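Local coordinates for cell wall surface anchor family protein (Jo),Cell wall surface anchor family protein (In) (Streptococcus pneumoniae, PDB 5MKC) that probably serves as part of a pneumococcal pilus tip adhesin, its two parts, Jo and In, associating by autocatalytic formation of a covalent isopeptide bond, at residues Glu99-Ile103 against Tyr177-Glu182. Residues are numbered along the deposited sequence; the frame is centred on the assembly and turned at random.
Sequences EKKSI and YLGTDE
Lys101 is laid across the backbone of Leu178 and Gly179, and its charged end reaches Glu182. Its CB sits 3.6 Å from Leu178 O, and CD is 3.8 Å from Gly179 N, so the methylenes pack over the Leu178-Gly179 peptide. The chain stays extended as far as CE and then bends at chi4 (-79°), which brings NZ to 2.9 Å from Glu182 OE1 in a salt bridge on the syn side of the carboxylate, the two side chains crossing at about a right angle. The same oxygen also accepts Gly179 N at 2.8 Å, nearly straight at 171° but from above the carboxylate plane. Both donors approach from one face of that plane and together should limit rotation of the carboxylate. The Glu182 side chain thus ties the end of the type II turn Gly179-Glu182 back to its start, alongside the turn's own bond from Glu182 N to Gly179 O. Past Ser102, whose OG bonds to Glu59 O, Ile103 forms an antiparallel hydrogen-bonded pair with Leu178. The two bonds are unequal: Leu178 N to Ile103 O is 2.9 Å, whereas Ile103 N to Leu178 O is weak at 3.5 Å. Tyr177 CA adds a CA-H...O contact to Ile103 O. On one face of the sheet, Ile103 CB and Leu178 CB meet at 4.1 Å, and both side chains also touch Val83. The contact thus opens the pairing of strands 103-111 and 170-178, residues 177-182 belonging to the GBS104-like Ig-like sequence of the fusion, while strand 99-101, just upstream, pairs instead with strand 76-89 of another sheet.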
ATOM      1  N   GLU A  99      12.556  25.823  -1.562  1.00 73.70           N
ATOM      2  CA  GLU A  99      12.094  24.546  -1.032  1.00 69.81           C
ATOM      3  C   GLU A  99      11.830  23.581  -2.173  1.00 63.03           C
ATOM      4  O   GLU A  99      11.316  23.976  -3.215  1.00 69.30           O
ATOM      5  CB  GLU A  99      10.778  24.706  -0.273  1.00 75.32           C
ATOM      6  CG  GLU A  99      10.866  25.437   1.055  1.00 83.80           C
ATOM      7  CD  GLU A  99       9.708  25.098   1.979  1.00 83.18           C
ATOM      8  OE1 GLU A  99       8.841  24.281   1.596  1.00 75.23           O
ATOM      9  OE2 GLU A  99       9.707  25.620   3.113  1.00 91.60           O
ATOM     10  N   LYS A 100      12.166  22.320  -1.969  1.00 55.30           N
ATOM     11  CA  LYS A 100      11.802  21.269  -2.887  1.00 56.65           C
ATOM     12  C   LYS A 100      11.357  20.062  -2.074  1.00 50.78           C
ATOM     13  O   LYS A 100      11.774  19.865  -0.937  1.00 47.64           O
ATOM     14  CB  LYS A 100      12.989  20.871  -3.749  1.00 64.11           C
ATOM     15  CG  LYS A 100      13.314  21.884  -4.821  1.00 77.44           C
ATOM     16  CD  LYS A 100      14.034  21.226  -5.989  1.00 86.79           C
ATOM     17  CE  LYS A 100      14.542  22.270  -6.967  1.00109.94           C
ATOM     18  NZ  LYS A 100      15.596  21.722  -7.870  1.00122.75           N
ATOM     19  N   LYS A 101      10.513  19.247  -2.677  1.00 47.52           N
ATOM     20  CA  LYS A 101      10.016  18.072  -2.013  1.00 44.88           C
ATOM     21  C   LYS A 101      10.662  16.838  -2.608  1.00 44.22           C
ATOM     22  O   LYS A 101      10.845  16.735  -3.824  1.00 43.73           O
ATOM     23  CB  LYS A 101       8.496  18.006  -2.182  1.00 45.54           C
ATOM     24  CG  LYS A 101       7.782  19.162  -1.515  1.00 48.52           C
ATOM     25  CD  LYS A 101       6.298  19.031  -1.716  1.00 50.06           C
ATOM     26  CE  LYS A 101       5.530  20.308  -1.441  1.00 57.52           C
ATOM     27  NZ  LYS A 101       5.360  20.472   0.023  1.00 60.25           N
ATOM     28  N   SER A 102      11.014  15.894  -1.745  1.00 40.70           N
ATOM     29  CA  SER A 102      11.702  14.692  -2.181  1.00 40.10           C
ATOM     30  C   SER A 102      10.786  13.786  -2.987  1.00 36.34           C
ATOM     31  O   SER A 102      11.227  12.967  -3.778  1.00 37.73           O
ATOM     32  CB  SER A 102      12.202  13.946  -0.960  1.00 40.70           C
ATOM     33  OG  SER A 102      11.093  13.428  -0.245  1.00 37.48           O
ATOM     34  N   ILE A 103       9.502  13.913  -2.747  1.00 37.32           N
ATOM     35  CA  ILE A 103       8.506  13.202  -3.510  1.00 38.05           C
ATOM     36  C   ILE A 103       7.724  14.231  -4.313  1.00 39.49           C
ATOM     37  O   ILE A 103       7.053  15.087  -3.745  1.00 40.78           O
ATOM     38  CB  ILE A 103       7.580  12.416  -2.581  1.00 39.29           C
ATOM     39  CG1 ILE A 103       8.382  11.348  -1.834  1.00 39.67           C
ATOM     40  CG2 ILE A 103       6.474  11.737  -3.373  1.00 39.76           C
ATOM     41  CD1 ILE A 103       7.557  10.573  -0.852  1.00 40.23           C
ATOM     42  N   TYR A 177       2.904  14.707  -3.980  1.00 35.91           N
ATOM     43  CA  TYR A 177       3.862  15.763  -3.693  1.00 35.22           C
ATOM     44  C   TYR A 177       4.019  15.923  -2.167  1.00 38.41           C
ATOM     45  O   TYR A 177       3.155  16.473  -1.505  1.00 42.09           O
ATOM     46  CB  TYR A 177       3.441  17.092  -4.321  1.00 35.19           C
ATOM     47  CG  TYR A 177       3.243  17.081  -5.816  1.00 36.45           C
ATOM     48  CD1 TYR A 177       2.136  16.463  -6.389  1.00 41.67           C
ATOM     49  CD2 TYR A 177       4.130  17.729  -6.651  1.00 39.50           C
ATOM     50  CE1 TYR A 177       1.943  16.448  -7.764  1.00 43.67           C
ATOM     51  CE2 TYR A 177       3.952  17.745  -8.024  1.00 40.43           C
ATOM     52  CZ  TYR A 177       2.858  17.108  -8.573  1.00 46.99           C
ATOM     53  OH  TYR A 177       2.672  17.122  -9.936  1.00 39.32           O
ATOM     54  N   LEU A 178       5.160  15.509  -1.618  1.00 37.09           N
ATOM     55  CA  LEU A 178       5.277  15.359  -0.175  1.00 37.57           C
ATOM     56  C   LEU A 178       6.644  15.744   0.324  1.00 36.70           C
ATOM     57  O   LEU A 178       7.640  15.202  -0.139  1.00 38.36           O
ATOM     58  CB  LEU A 178       4.988  13.910   0.233  1.00 37.78           C
ATOM     59  CG  LEU A 178       3.619  13.346  -0.113  1.00 37.66           C
ATOM     60  CD1 LEU A 178       3.605  11.862   0.168  1.00 40.47           C
ATOM     61  CD2 LEU A 178       2.512  14.034   0.695  1.00 37.57           C
ATOM     62  N   GLY A 179       6.676  16.680   1.270  1.00 37.29           N
ATOM     63  CA  GLY A 179       7.902  17.014   2.004  1.00 39.34           C
ATOM     64  C   GLY A 179       7.843  16.492   3.425  1.00 36.16           C
ATOM     65  O   GLY A 179       7.097  15.563   3.738  1.00 36.21           O
ATOM     66  N   THR A 180       8.643  17.083   4.291  1.00 39.95           N
ATOM     67  CA  THR A 180       8.751  16.647   5.683  1.00 41.38           C
ATOM     68  C   THR A 180       7.408  16.677   6.407  1.00 42.69           C
ATOM     69  O   THR A 180       6.702  17.680   6.364  1.00 37.86           O
ATOM     70  CB  THR A 180       9.753  17.521   6.443  1.00 39.64           C
ATOM     71  OG1 THR A 180      11.037  17.374   5.838  1.00 43.06           O
ATOM     72  CG2 THR A 180       9.872  17.097   7.918  1.00 41.13           C
ATOM     73  N   ASP A 181       7.071  15.559   7.062  1.00 41.48           N
ATOM     74  CA  ASP A 181       5.852  15.433   7.855  1.00 37.88           C
ATOM     75  C   ASP A 181       4.591  15.633   7.035  1.00 37.78           C
ATOM     76  O   ASP A 181       3.522  15.986   7.567  1.00 37.72           O
ATOM     77  CB  ASP A 181       5.886  16.417   9.042  1.00 43.64           C
ATOM     78  CG  ASP A 181       6.920  16.028  10.078  1.00 45.48           C
ATOM     79  OD1 ASP A 181       7.080  14.818  10.290  1.00 45.36           O
ATOM     80  OD2 ASP A 181       7.581  16.908  10.667  1.00 49.05           O
ATOM     81  N   GLU A 182       4.714  15.411   5.733  1.00 39.25           N
ATOM     82  CA  GLU A 182       3.569  15.335   4.856  1.00 34.16           C
ATOM     83  C   GLU A 182       3.402  13.882   4.467  1.00 36.83           C
ATOM     84  O   GLU A 182       4.287  13.269   3.859  1.00 33.53           O
ATOM     85  CB  GLU A 182       3.787  16.219   3.625  1.00 37.81           C
ATOM     86  CG  GLU A 182       4.006  17.691   3.987  1.00 38.13           C
ATOM     87  CD  GLU A 182       4.039  18.630   2.800  1.00 40.69           C
ATOM     88  OE1 GLU A 182       4.401  18.223   1.655  1.00 44.38           O
ATOM     89  OE2 GLU A 182       3.696  19.804   3.027  1.00 48.58           O
TER